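Local coordinates for type II secretion system protein C (Vibrio cholerae, PDB 2I4S) that probably serves, through a piece that includes this periplasmic PDZ domain, in the type II secretion system that exports cholera toxin through the outer membrane, at residues A[53-58]-A[90-95]; A[39-44]-A[59-64]; A[22-27]-A[43-48]. All blocks are in the same frame, centred on the assembly; numbering follows the deposited sequence.

Overall arrangement
The three contacts reach one antiparallel sheet of the PDZ domain. Contact 2 is the buried one, a pairing of strands 35-43 and 60-64 held mainly by backbone hydrogen bonds. Contacts 1 and 3 are partly buried and bring loops against strands: 53-58, after helix 48-53, lies over strand 87-94, while the loop before that helix, 43-48, wraps the junction of helix 21-24 and strand 25-32. Contact 1 relies on an arginine stacked on a glutamine and a leucine-valine patch, contact 3 on a carbonyl oxygen gripped by several donors and a tyrosine beside a lysine. Contacts 1 and 2 are joined by the Arg-94 to Asp-59 salt bridge; contacts 2 and 3 share Pro-43 and Gly-44.

Contact 1: residues A[53-58]-A[90-95]; sequences IGLQDG and LTVERD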
ATOM      1  N   ILE A  53       3.445  -5.837   6.660  1.00 16.45           N
ATOM      2  CA  ILE A  53       3.996  -4.544   6.242  1.00 15.89           C
ATOM      3  C   ILE A  53       3.989  -3.544   7.393  1.00 17.56           C
ATOM      4  O   ILE A  53       4.782  -2.604   7.405  1.00 23.86           O
ATOM      5  CB  ILE A  53       3.181  -3.944   5.045  1.00 15.09           C
ATOM      6  CG1 ILE A  53       3.343  -4.795   3.786  1.00 17.03           C
ATOM      7  CG2 ILE A  53       3.597  -2.508   4.736  1.00 15.29           C
ATOM      8  CD1 ILE A  53       2.357  -4.439   2.668  1.00 15.31           C
ATOM      9  N   GLY A  54       3.110  -3.772   8.364  1.00 18.47           N
ATOM     10  CA  GLY A  54       2.932  -2.882   9.514  1.00 19.51           C
ATOM     11  C   GLY A  54       1.669  -2.043   9.400  1.00 17.75           C
ATOM     12  O   GLY A  54       1.473  -1.101  10.153  1.00 15.12           O
ATOM     13  N   LEU A  55       0.806  -2.388   8.445  1.00 16.18           N
ATOM     14  CA  LEU A  55      -0.408  -1.624   8.247  1.00 15.01           C
ATOM     15  C   LEU A  55      -1.456  -2.059   9.246  1.00 17.85           C
ATOM     16  O   LEU A  55      -1.464  -3.215   9.684  1.00 13.81           O
ATOM     17  CB  LEU A  55      -0.910  -1.794   6.810  1.00 12.96           C
ATOM     18  CG  LEU A  55       0.041  -1.181   5.769  1.00 10.89           C
ATOM     19  CD1 LEU A  55      -0.144  -1.829   4.444  1.00 10.29           C
ATOM     20  CD2 LEU A  55      -0.133   0.350   5.675  1.00  9.81           C
ATOM     21  N   GLN A  56      -2.346  -1.140   9.619  1.00 15.63           N
ATOM     22  CA  GLN A  56      -3.486  -1.493  10.476  1.00 16.18           C
ATOM     23  C   GLN A  56      -4.773  -1.041   9.853  1.00 14.29           C
ATOM     24  O   GLN A  56      -4.767  -0.132   9.014  1.00 14.39           O
ATOM     25  CB  GLN A  56      -3.351  -0.824  11.842  1.00 15.79           C
ATOM     26  CG  GLN A  56      -2.101  -1.239  12.590  1.00 12.82           C
ATOM     27  CD  GLN A  56      -1.999  -0.562  13.926  1.00 16.59           C
ATOM     28  OE1 GLN A  56      -2.946   0.072  14.385  1.00 18.78           O
ATOM     29  NE2 GLN A  56      -0.844  -0.674  14.551  1.00 25.13           N
ATOM     30  N   ASP A  57      -5.886  -1.636  10.276  1.00 16.24           N
ATOM     31  CA  ASP A  57      -7.213  -1.219   9.782  1.00 18.16           C
ATOM     32  C   ASP A  57      -7.473   0.218  10.151  1.00 17.72           C
ATOM     33  O   ASP A  57      -7.191   0.647  11.282  1.00 18.37           O
ATOM     34  CB  ASP A  57      -8.328  -2.123  10.339  1.00 19.32           C
ATOM     35  CG  ASP A  57      -8.163  -3.568   9.893  1.00 26.22           C
ATOM     36  OD1 ASP A  57      -8.656  -3.915   8.804  1.00 29.79           O
ATOM     37  OD2 ASP A  57      -7.511  -4.344  10.622  1.00 35.76           O
ATOM     38  N   GLY A  58      -7.995   0.971   9.191  1.00 16.04           N
ATOM     39  CA  GLY A  58      -8.207   2.410   9.385  1.00 15.77           C
ATOM     40  C   GLY A  58      -7.064   3.317   8.906  1.00 14.50           C
ATOM     41  O   GLY A  58      -7.232   4.529   8.868  1.00 13.52           O
ATOM     42  N   LEU A  90       5.478   3.270   2.260  1.00 17.63           N
ATOM     43  CA  LEU A  90       4.219   3.986   2.469  1.00 16.97           C
ATOM     44  C   LEU A  90       4.266   4.922   3.687  1.00 15.57           C
ATOM     45  O   LEU A  90       4.782   4.548   4.740  1.00 13.61           O
ATOM     46  CB  LEU A  90       3.107   2.981   2.724  1.00 22.40           C
ATOM     47  CG  LEU A  90       2.098   2.540   1.678  1.00 25.48           C
ATOM     48  CD1 LEU A  90       0.960   1.836   2.411  1.00 25.23           C
ATOM     49  CD2 LEU A  90       1.567   3.712   0.901  1.00 22.80           C
ATOM     50  N   THR A  91       3.694   6.115   3.558  1.00 12.72           N
ATOM     51  CA  THR A  91       3.423   6.947   4.725  1.00  8.80           C
ATOM     52  C   THR A  91       1.928   6.916   4.941  1.00 11.66           C
ATOM     53  O   THR A  91       1.155   7.186   4.011  1.00  9.32           O
ATOM     54  CB  THR A  91       3.890   8.405   4.542  1.00 12.03           C
ATOM     55  OG1 THR A  91       5.311   8.419   4.364  1.00 15.25           O
ATOM     56  CG2 THR A  91       3.533   9.229   5.779  1.00 14.40           C
ATOM     57  N   VAL A  92       1.521   6.512   6.145  1.00 11.44           N
ATOM     58  CA  VAL A  92       0.123   6.402   6.502  1.00  8.69           C
ATOM     59  C   VAL A  92      -0.191   7.273   7.704  1.00 10.19           C
ATOM     60  O   VAL A  92       0.656   7.499   8.564  1.00 11.18           O
ATOM     61  CB  VAL A  92      -0.326   4.927   6.802  1.00 10.66           C
ATOM     62  CG1 VAL A  92      -0.115   4.034   5.565  1.00 12.10           C
ATOM     63  CG2 VAL A  92       0.406   4.383   8.021  1.00 13.75           C
ATOM     64  N   GLU A  93      -1.416   7.775   7.753  1.00 11.31           N
ATOM     65  CA  GLU A  93      -1.895   8.486   8.942  1.00 14.17           C
ATOM     66  C   GLU A  93      -2.786   7.518   9.696  1.00 13.38           C
ATOM     67  O   GLU A  93      -3.715   6.939   9.115  1.00 12.11           O
ATOM     68  CB  GLU A  93      -2.669   9.727   8.539  1.00 14.91           C
ATOM     69  CG  GLU A  93      -1.961  10.497   7.435  1.00 26.12           C
ATOM     70  CD  GLU A  93      -2.231  11.993   7.443  1.00 22.82           C
ATOM     71  OE1 GLU A  93      -3.383  12.386   7.680  1.00 27.35           O
ATOM     72  OE2 GLU A  93      -1.277  12.769   7.213  1.00 30.70           O
ATOM     73  N   ARG A  94      -2.490   7.360  10.978  1.00 10.75           N
ATOM     74  CA  ARG A  94      -3.114   6.370  11.843  1.00  9.78           C
ATOM     75  C   ARG A  94      -3.581   7.126  13.049  1.00 13.20           C
ATOM     76  O   ARG A  94      -2.771   7.603  13.836  1.00 13.04           O
ATOM     77  CB  ARG A  94      -2.075   5.327  12.266  1.00 10.44           C
ATOM     78  CG  ARG A  94      -2.594   4.207  13.111  1.00 14.55           C
ATOM     79  CD  ARG A  94      -1.451   3.211  13.372  1.00 13.73           C
ATOM     80  NE  ARG A  94      -1.085   2.548  12.119  1.00 13.25           N
ATOM     81  CZ  ARG A  94       0.077   1.968  11.882  1.00 15.39           C
ATOM     82  NH1 ARG A  94       1.022   1.980  12.816  1.00 18.39           N
ATOM     83  NH2 ARG A  94       0.298   1.363  10.715  1.00 11.64           N
ATOM     84  N   ASP A  95      -4.890   7.251  13.187  1.00 17.10           N
ATOM     85  CA  ASP A  95      -5.448   8.027  14.278  1.00 20.56           C
ATOM     86  C   ASP A  95      -4.732   9.355  14.466  1.00 19.61           C
ATOM     87  O   ASP A  95      -4.441   9.758  15.582  1.00 18.10           O
ATOM     88  CB  ASP A  95      -5.478   7.192  15.550  1.00 21.38           C
ATOM     89  CG  ASP A  95      -6.497   6.083  15.454  1.00 31.16           C
ATOM     90  OD1 ASP A  95      -7.198   6.036  14.407  1.00 30.93           O
ATOM     91  OD2 ASP A  95      -6.602   5.266  16.392  1.00 36.19           O
TER
HETATM   92  O   HOH W   1      -6.908   5.701  11.321  1.00 24.25           O
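Arg-94 and Gln-56 stack flat on each other, their guanidinium and amide planes 5° apart, while the two side chains cross at about a right angle. The amide carbon CD of Gln-56 sits over one guanidinium face, displaced toward its rim and 3.7 Å from Arg-94 NE; Gln-56 OE1 extends back to Arg-94 CD at 3.6 Å. The arginine leaves its backbone with CG opposite N (chi1 -177°), and a bend at chi3 brings the head over the loop. There Arg-94 NH2 gives a weak hydrogen bond to the carbonyl O of Gly-54, 2.8 Å long but bent to 125° at the hydrogen. The stronger partner of the head is Asp-59, which forms a salt bridge with NE and also accepts from Gln-56 N, so one carboxylate positions both the arginine and the loop.

Gly-54, with positive phi, closes the preceding helix in a Schellman motif, and the chain then runs across strand 87-94 toward strand 60-64 of the PDZ domain. The apolar part lies deeper. Leu-55 rests CD2 against two strand residues at once, 3.7 Å from Leu-90 CD1 and 3.7 Å from Val-92 CG1; its side chain crosses that of Leu-90 nearly perpendicularly. Val-41 of strand 35-43 packs on the same leucine, and Ala-61, Leu-64 and Val-101 touch Leu-90.

At the exposed end a water bridges the backbones: it donates to Gly-58 O at 2.7 Å and accepts from Asp-95 N at 3.2 Å.

Contact 2: residues A[39-44]-A[59-64]; sequences YRVSPG and DMAVAL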
ATOM      1  N   TYR A  39      -5.772   7.652   0.635  1.00 12.74           N
ATOM      2  CA  TYR A  39      -6.452   6.392   0.404  1.00  9.87           C
ATOM      3  C   TYR A  39      -6.500   5.531   1.664  1.00  5.29           C
ATOM      4  O   TYR A  39      -5.469   5.213   2.259  1.00 11.00           O
ATOM      5  CB  TYR A  39      -5.797   5.666  -0.782  1.00  9.19           C
ATOM      6  CG  TYR A  39      -5.993   6.457  -2.043  1.00  4.44           C
ATOM      7  CD1 TYR A  39      -7.021   6.148  -2.934  1.00 10.46           C
ATOM      8  CD2 TYR A  39      -5.202   7.577  -2.304  1.00  9.94           C
ATOM      9  CE1 TYR A  39      -7.217   6.889  -4.078  1.00 14.57           C
ATOM     10  CE2 TYR A  39      -5.395   8.335  -3.428  1.00 11.97           C
ATOM     11  CZ  TYR A  39      -6.401   7.985  -4.323  1.00 14.41           C
ATOM     12  OH  TYR A  39      -6.605   8.747  -5.449  1.00 11.76           O
ATOM     13  N   ARG A  40      -7.698   5.200   2.098  1.00  7.92           N
ATOM     14  CA  ARG A  40      -7.880   4.245   3.213  1.00 10.16           C
ATOM     15  C   ARG A  40      -7.342   2.915   2.731  1.00 10.99           C
ATOM     16  O   ARG A  40      -7.648   2.488   1.616  1.00 10.52           O
ATOM     17  CB  ARG A  40      -9.372   4.157   3.595  1.00  8.83           C
ATOM     18  CG  ARG A  40      -9.693   3.266   4.793  1.00 14.18           C
ATOM     19  CD  ARG A  40      -9.434   3.997   6.113  1.00 13.95           C
ATOM     20  NE  ARG A  40     -10.197   5.237   6.168  1.00 12.76           N
ATOM     21  CZ  ARG A  40      -9.762   6.371   6.701  1.00 12.92           C
ATOM     22  NH1 ARG A  40     -10.536   7.440   6.662  1.00 11.71           N
ATOM     23  NH2 ARG A  40      -8.547   6.446   7.247  1.00 11.39           N
ATOM     24  N   VAL A  41      -6.476   2.299   3.528  1.00  8.96           N
ATOM     25  CA  VAL A  41      -5.837   1.040   3.174  1.00 12.00           C
ATOM     26  C   VAL A  41      -6.507  -0.096   3.932  1.00 13.50           C
ATOM     27  O   VAL A  41      -6.702   0.001   5.147  1.00 15.94           O
ATOM     28  CB  VAL A  41      -4.354   1.076   3.580  1.00 16.60           C
ATOM     29  CG1 VAL A  41      -3.697  -0.251   3.311  1.00 22.41           C
ATOM     30  CG2 VAL A  41      -3.630   2.210   2.818  1.00 15.77           C
ATOM     31  N   SER A  42      -6.845  -1.173   3.227  1.00 13.88           N
ATOM     32  CA  SER A  42      -7.450  -2.352   3.868  1.00 14.97           C
ATOM     33  C   SER A  42      -6.870  -3.645   3.288  1.00 14.39           C
ATOM     34  O   SER A  42      -6.382  -3.649   2.164  1.00 16.52           O
ATOM     35  CB  SER A  42      -8.974  -2.326   3.718  1.00 10.58           C
ATOM     36  OG  SER A  42      -9.335  -2.358   2.350  1.00 15.85           O
ATOM     37  N   PRO A  43      -6.930  -4.747   4.051  1.00 16.30           N
ATOM     38  CA  PRO A  43      -6.388  -6.019   3.554  1.00 15.86           C
ATOM     39  C   PRO A  43      -7.239  -6.609   2.441  1.00 16.95           C
ATOM     40  O   PRO A  43      -8.446  -6.424   2.416  1.00 17.10           O
ATOM     41  CB  PRO A  43      -6.396  -6.936   4.796  1.00 17.61           C
ATOM     42  CG  PRO A  43      -7.353  -6.325   5.742  1.00 17.03           C
ATOM     43  CD  PRO A  43      -7.513  -4.865   5.404  1.00 12.71           C
ATOM     44  N   GLY A  44      -6.589  -7.291   1.513  1.00 20.64           N
ATOM     45  CA  GLY A  44      -7.274  -7.941   0.417  1.00 27.32           C
ATOM     46  C   GLY A  44      -7.241  -9.440   0.611  1.00 32.73           C
ATOM     47  O   GLY A  44      -7.657  -9.948   1.653  1.00 39.00           O
ATOM     48  N   ASP A  59      -5.906   2.757   8.558  1.00 11.23           N
ATOM     49  CA  ASP A  59      -4.782   3.597   8.112  1.00 13.56           C
ATOM     50  C   ASP A  59      -5.170   4.329   6.824  1.00 13.89           C
ATOM     51  O   ASP A  59      -5.847   3.770   5.981  1.00 12.11           O
ATOM     52  CB  ASP A  59      -3.510   2.763   7.826  1.00  8.87           C
ATOM     53  CG  ASP A  59      -2.811   2.311   9.083  1.00 13.90           C
ATOM     54  OD1 ASP A  59      -3.139   2.808  10.200  1.00  9.67           O
ATOM     55  OD2 ASP A  59      -1.922   1.444   8.950  1.00 16.35           O
HETATM   56  N   MSE A  60      -4.729   5.573   6.665  1.00 14.28           N
HETATM   57  CA  MSE A  60      -4.866   6.220   5.380  1.00 12.93           C
HETATM   58  C   MSE A  60      -3.490   6.522   4.774  1.00 13.60           C
HETATM   59  O   MSE A  60      -2.702   7.255   5.352  1.00 11.57           O
HETATM   60  CB  MSE A  60      -5.657   7.511   5.528  1.00 10.93           C
HETATM   61  CG  MSE A  60      -5.814   8.252   4.227  1.00 12.65           C
HETATM   62 SE   MSE A  60      -6.836   9.937   4.467  1.00 21.84          SE
HETATM   63  CE  MSE A  60      -5.476  11.020   5.455  1.00 12.77           C
ATOM     64  N   ALA A  61      -3.213   5.970   3.595  1.00 12.50           N
ATOM     65  CA  ALA A  61      -1.972   6.290   2.884  1.00 11.91           C
ATOM     66  C   ALA A  61      -2.010   7.730   2.354  1.00 11.55           C
ATOM     67  O   ALA A  61      -2.990   8.139   1.723  1.00  8.62           O
ATOM     68  CB  ALA A  61      -1.752   5.308   1.741  1.00 10.76           C
ATOM     69  N   VAL A  62      -0.954   8.496   2.628  1.00  9.82           N
ATOM     70  CA  VAL A  62      -0.812   9.856   2.069  1.00 11.47           C
ATOM     71  C   VAL A  62       0.390  10.046   1.105  1.00 12.64           C
ATOM     72  O   VAL A  62       0.418  11.009   0.324  1.00 10.66           O
ATOM     73  CB  VAL A  62      -0.822  10.955   3.175  1.00 14.59           C
ATOM     74  CG1 VAL A  62      -2.100  10.857   4.038  1.00 10.35           C
ATOM     75  CG2 VAL A  62       0.425  10.867   4.056  1.00 10.59           C
ATOM     76  N   ALA A  63       1.347   9.114   1.145  1.00 11.56           N
ATOM     77  CA  ALA A  63       2.485   9.094   0.221  1.00 14.92           C
ATOM     78  C   ALA A  63       2.833   7.655  -0.081  1.00 12.65           C
ATOM     79  O   ALA A  63       2.773   6.811   0.809  1.00 10.29           O
ATOM     80  CB  ALA A  63       3.714   9.803   0.826  1.00 14.38           C
ATOM     81  N   LEU A  64       3.216   7.378  -1.323  1.00 11.00           N
ATOM     82  CA  LEU A  64       3.614   6.025  -1.694  1.00 13.06           C
ATOM     83  C   LEU A  64       4.752   6.080  -2.690  1.00 13.46           C
ATOM     84  O   LEU A  64       4.596   6.645  -3.758  1.00 15.19           O
ATOM     85  CB  LEU A  64       2.421   5.242  -2.253  1.00 10.81           C
ATOM     86  CG  LEU A  64       2.596   3.734  -2.485  1.00 16.91           C
ATOM     87  CD1 LEU A  64       1.218   3.106  -2.710  1.00 19.17           C
ATOM     88  CD2 LEU A  64       3.535   3.414  -3.646  1.00 16.39           C
TER
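Tyr-39 and Ala-61 form an antiparallel hydrogen-bonded pair, the tight centre of the contact. Tyr-39 N donates to Ala-61 O at 3.0 Å and 164°, and Ala-61 N returns a shorter, more bent bond of 2.7 Å and 143° to Tyr-39 O. One step along, Arg-40 and Met-60 (a selenomethionine) are a non-hydrogen-bonded pair with CA atoms 4.2 Å apart, and a third bond, Val-41 N to Asp-59 O at 2.9 Å, continues the ladder. On the buried side Val-41 meets Ala-61, CG2 to CB at 3.8 Å; with CG1 opposite the backbone N (chi1 176°), CG2 is the methyl turned to the alanine. Leu-27 and Leu-55 also pack on Val-41, while Leu-90 and Leu-69 cover Ala-61.

The opposite, partly exposed face carries Arg-40 and Met-60 and is held more loosely. Bends at chi2 and chi3 turn the arginine back across the neighbouring strand, where Arg-40 NH2 stands 3.5 Å from Met-60 CB and makes a weak hydrogen bond to Gly-58 O. The two side chains cross at about a right angle, and Met-60 CG lies along the tyrosine backbone, 3.6 Å from Tyr-39 O.

Beyond this pairing Val-62 and Ala-63 both face Thr-91, a classic beta bulge where strand 60-64 pairs with strand 87-94. Strand 60-64 pairs with both 35-43 and 87-94 in the curled antiparallel sheet of the PDZ domain.

Contact 3: residues A[22-27]-A[43-48]; sequences FQYVRL and PGKDPV
Tyr-24 and Lys-45 cross obliquely where a loop of the PDZ domain, joining strand 35-43 to helix 48-53, folds over the start of strand 25-32. The lysine passes by the CE1 side of the ring, Lys-45 CG 3.5 Å from Tyr-24 CE1, and its CE comes to the hydroxyl, 3.1 Å from Tyr-24 OH. This course begins with Lys-45 CG between its backbone N and carbonyl carbon (chi1 85°) and a further bend at chi2. The Gln-23 side chain lies alongside the lysine and points the same way. In the plane of the ring, at its edge, is Asp-46 O; Ile-10 and Leu-49 also touch this tyrosine.

Arg-26 folds back at chi2 and lays one guanidinium face over Gly-44 CA, 3.7 Å from Arg-26 NE. Its NH2 hydrogen-bonds the carbonyl O of Gln-23 at 2.9 Å, and its NE adds a weak bond. The same oxygen accepts from Lys-45 N at 2.8 Å, a straighter bond of 161°, so several donors at once grip the carbonyl at the helix-to-strand junction.

OD2 of Asp-46 forms a salt bridge with Lys-6 of helix 2-16, and its OD1 caps Val-48 N at the start of helix 48-53. Gly-44 N donates to Tyr-24 O from well above the carbonyl plane, and a water gives one hydrogen bond to Tyr-24 O, 2.8 Å, and another to Asp-46 O, 2.6 Å.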
ATOM      1  N   PHE A  22      -1.564  -5.162  -5.322  1.00 14.63           N
ATOM      2  CA  PHE A  22      -2.935  -4.634  -5.216  1.00 16.31           C
ATOM      3  C   PHE A  22      -4.013  -5.666  -4.876  1.00  9.63           C
ATOM      4  O   PHE A  22      -5.110  -5.289  -4.460  1.00 14.47           O
ATOM      5  CB  PHE A  22      -3.333  -3.844  -6.470  1.00 13.38           C
ATOM      6  CG  PHE A  22      -2.385  -2.730  -6.806  1.00 18.50           C
ATOM      7  CD1 PHE A  22      -2.092  -1.749  -5.865  1.00 19.93           C
ATOM      8  CD2 PHE A  22      -1.788  -2.658  -8.061  1.00 23.50           C
ATOM      9  CE1 PHE A  22      -1.212  -0.716  -6.170  1.00 19.54           C
ATOM     10  CE2 PHE A  22      -0.914  -1.622  -8.384  1.00 22.91           C
ATOM     11  CZ  PHE A  22      -0.622  -0.655  -7.434  1.00 22.23           C
ATOM     12  N   GLN A  23      -3.715  -6.948  -5.042  1.00 13.85           N
ATOM     13  CA  GLN A  23      -4.631  -8.005  -4.582  1.00 14.83           C
ATOM     14  C   GLN A  23      -4.663  -8.082  -3.041  1.00 14.67           C
ATOM     15  O   GLN A  23      -5.656  -8.544  -2.460  1.00 16.67           O
ATOM     16  CB  GLN A  23      -4.243  -9.389  -5.123  1.00 15.86           C
ATOM     17  CG  GLN A  23      -3.942  -9.511  -6.625  1.00 19.71           C
ATOM     18  CD  GLN A  23      -3.764 -10.975  -7.062  1.00 21.23           C
ATOM     19  OE1 GLN A  23      -4.606 -11.831  -6.763  1.00 30.77           O
ATOM     20  NE2 GLN A  23      -2.677 -11.260  -7.770  1.00 23.07           N
ATOM     21  N   TYR A  24      -3.577  -7.623  -2.404  1.00 11.81           N
ATOM     22  CA  TYR A  24      -3.321  -7.763  -0.956  1.00 13.13           C
ATOM     23  C   TYR A  24      -3.514  -6.503  -0.140  1.00 13.30           C
ATOM     24  O   TYR A  24      -3.767  -6.574   1.074  1.00 13.66           O
ATOM     25  CB  TYR A  24      -1.887  -8.217  -0.717  1.00 12.32           C
ATOM     26  CG  TYR A  24      -1.653  -9.613  -1.233  1.00 16.64           C
ATOM     27  CD1 TYR A  24      -2.044 -10.726  -0.483  1.00 17.19           C
ATOM     28  CD2 TYR A  24      -1.097  -9.818  -2.492  1.00 16.31           C
ATOM     29  CE1 TYR A  24      -1.870 -12.012  -0.977  1.00 21.39           C
ATOM     30  CE2 TYR A  24      -0.913 -11.105  -2.994  1.00 17.98           C
ATOM     31  CZ  TYR A  24      -1.312 -12.185  -2.232  1.00 14.57           C
ATOM     32  OH  TYR A  24      -1.112 -13.429  -2.741  1.00 22.38           O
ATOM     33  N   VAL A  25      -3.299  -5.366  -0.795  1.00 12.68           N
ATOM     34  CA  VAL A  25      -3.392  -4.041  -0.183  1.00 13.96           C
ATOM     35  C   VAL A  25      -4.356  -3.217  -1.038  1.00 14.76           C
ATOM     36  O   VAL A  25      -4.036  -2.821  -2.173  1.00 16.20           O
ATOM     37  CB  VAL A  25      -2.011  -3.335  -0.091  1.00 12.15           C
ATOM     38  CG1 VAL A  25      -2.157  -1.914   0.485  1.00 15.78           C
ATOM     39  CG2 VAL A  25      -1.045  -4.157   0.747  1.00 13.01           C
ATOM     40  N   ARG A  26      -5.531  -2.955  -0.480  1.00 13.35           N
ATOM     41  CA  ARG A  26      -6.606  -2.305  -1.173  1.00 13.63           C
ATOM     42  C   ARG A  26      -6.650  -0.843  -0.779  1.00 14.63           C
ATOM     43  O   ARG A  26      -6.459  -0.509   0.397  1.00 16.12           O
ATOM     44  CB  ARG A  26      -7.933  -3.007  -0.822  1.00 19.22           C
ATOM     45  CG  ARG A  26      -7.928  -4.498  -1.120  1.00 18.77           C
ATOM     46  CD  ARG A  26      -7.685  -4.798  -2.603  1.00 22.38           C
ATOM     47  NE  ARG A  26      -7.596  -6.241  -2.875  1.00 22.24           N
ATOM     48  CZ  ARG A  26      -8.640  -7.053  -3.039  1.00 26.51           C
ATOM     49  NH1 ARG A  26      -9.885  -6.579  -2.958  1.00 22.24           N
ATOM     50  NH2 ARG A  26      -8.439  -8.354  -3.280  1.00 28.23           N
ATOM     51  N   LEU A  27      -6.836   0.038  -1.761  1.00 13.04           N
ATOM     52  CA  LEU A  27      -6.817   1.480  -1.500  1.00 14.79           C
ATOM     53  C   LEU A  27      -8.140   2.058  -1.954  1.00 16.31           C
ATOM     54  O   LEU A  27      -8.615   1.745  -3.034  1.00 20.32           O
ATOM     55  CB  LEU A  27      -5.684   2.208  -2.234  1.00 14.73           C
ATOM     56  CG  LEU A  27      -4.241   1.718  -2.125  1.00 13.63           C
ATOM     57  CD1 LEU A  27      -3.405   2.381  -3.193  1.00 22.85           C
ATOM     58  CD2 LEU A  27      -3.673   1.925  -0.732  1.00 23.10           C
ATOM     59  N   PRO A  43      -6.930  -4.747   4.051  1.00 16.30           N
ATOM     60  CA  PRO A  43      -6.388  -6.019   3.554  1.00 15.86           C
ATOM     61  C   PRO A  43      -7.239  -6.609   2.441  1.00 16.95           C
ATOM     62  O   PRO A  43      -8.446  -6.424   2.416  1.00 17.10           O
ATOM     63  CB  PRO A  43      -6.396  -6.936   4.796  1.00 17.61           C
ATOM     64  CG  PRO A  43      -7.353  -6.325   5.742  1.00 17.03           C
ATOM     65  CD  PRO A  43      -7.513  -4.865   5.404  1.00 12.71           C
ATOM     66  N   GLY A  44      -6.589  -7.291   1.513  1.00 20.64           N
ATOM     67  CA  GLY A  44      -7.274  -7.941   0.417  1.00 27.32           C
ATOM     68  C   GLY A  44      -7.241  -9.440   0.611  1.00 32.73           C
ATOM     69  O   GLY A  44      -7.657  -9.948   1.653  1.00 39.00           O
ATOM     70  N   LYS A  45      -6.731 -10.156  -0.376  1.00 34.11           N
ATOM     71  CA  LYS A  45      -6.964 -11.592  -0.452  1.00 32.83           C
ATOM     72  C   LYS A  45      -6.440 -12.461   0.707  1.00 35.58           C
ATOM     73  O   LYS A  45      -7.113 -13.424   1.124  1.00 39.01           O
ATOM     74  CB  LYS A  45      -6.599 -12.143  -1.836  1.00 34.57           C
ATOM     75  CG  LYS A  45      -5.169 -12.522  -2.092  1.00 35.02           C
ATOM     76  CD  LYS A  45      -5.182 -13.792  -2.909  1.00 33.43           C
ATOM     77  CE  LYS A  45      -3.952 -13.959  -3.760  1.00 40.14           C
ATOM     78  NZ  LYS A  45      -3.775 -15.395  -4.078  1.00 38.05           N
ATOM     79  N   ASP A  46      -5.265 -12.133   1.236  1.00 29.40           N
ATOM     80  CA  ASP A  46      -4.828 -12.744   2.486  1.00 29.37           C
ATOM     81  C   ASP A  46      -4.173 -11.695   3.384  1.00 25.09           C
ATOM     82  O   ASP A  46      -3.067 -11.257   3.103  1.00 25.33           O
ATOM     83  CB  ASP A  46      -3.855 -13.898   2.229  1.00 31.39           C
ATOM     84  CG  ASP A  46      -3.635 -14.764   3.472  1.00 38.22           C
ATOM     85  OD1 ASP A  46      -3.544 -14.201   4.590  1.00 35.27           O
ATOM     86  OD2 ASP A  46      -3.552 -16.008   3.326  1.00 39.54           O
ATOM     87  N   PRO A  47      -4.849 -11.330   4.485  1.00 24.19           N
ATOM     88  CA  PRO A  47      -4.503 -10.189   5.353  1.00 19.08           C
ATOM     89  C   PRO A  47      -3.115 -10.260   5.966  1.00 20.31           C
ATOM     90  O   PRO A  47      -2.622  -9.236   6.468  1.00 16.39           O
ATOM     91  CB  PRO A  47      -5.552 -10.247   6.470  1.00 20.78           C
ATOM     92  CG  PRO A  47      -6.672 -11.117   5.908  1.00 25.94           C
ATOM     93  CD  PRO A  47      -6.015 -12.087   4.986  1.00 23.07           C
ATOM     94  N   VAL A  48      -2.498 -11.450   5.952  1.00 20.38           N
ATOM     95  CA  VAL A  48      -1.133 -11.633   6.463  1.00 13.01           C
ATOM     96  C   VAL A  48      -0.091 -10.653   5.858  1.00 14.95           C
ATOM     97  O   VAL A  48       0.825 -10.166   6.546  1.00 12.45           O
ATOM     98  CB  VAL A  48      -0.673 -13.126   6.283  1.00 17.10           C
ATOM     99  CG1 VAL A  48      -0.216 -13.393   4.847  1.00 16.85           C
ATOM    100  CG2 VAL A  48       0.437 -13.488   7.236  1.00 19.19           C
TER
HETATM  101  O   HOH W   2      -2.990  -8.707   2.658  1.00 13.09           O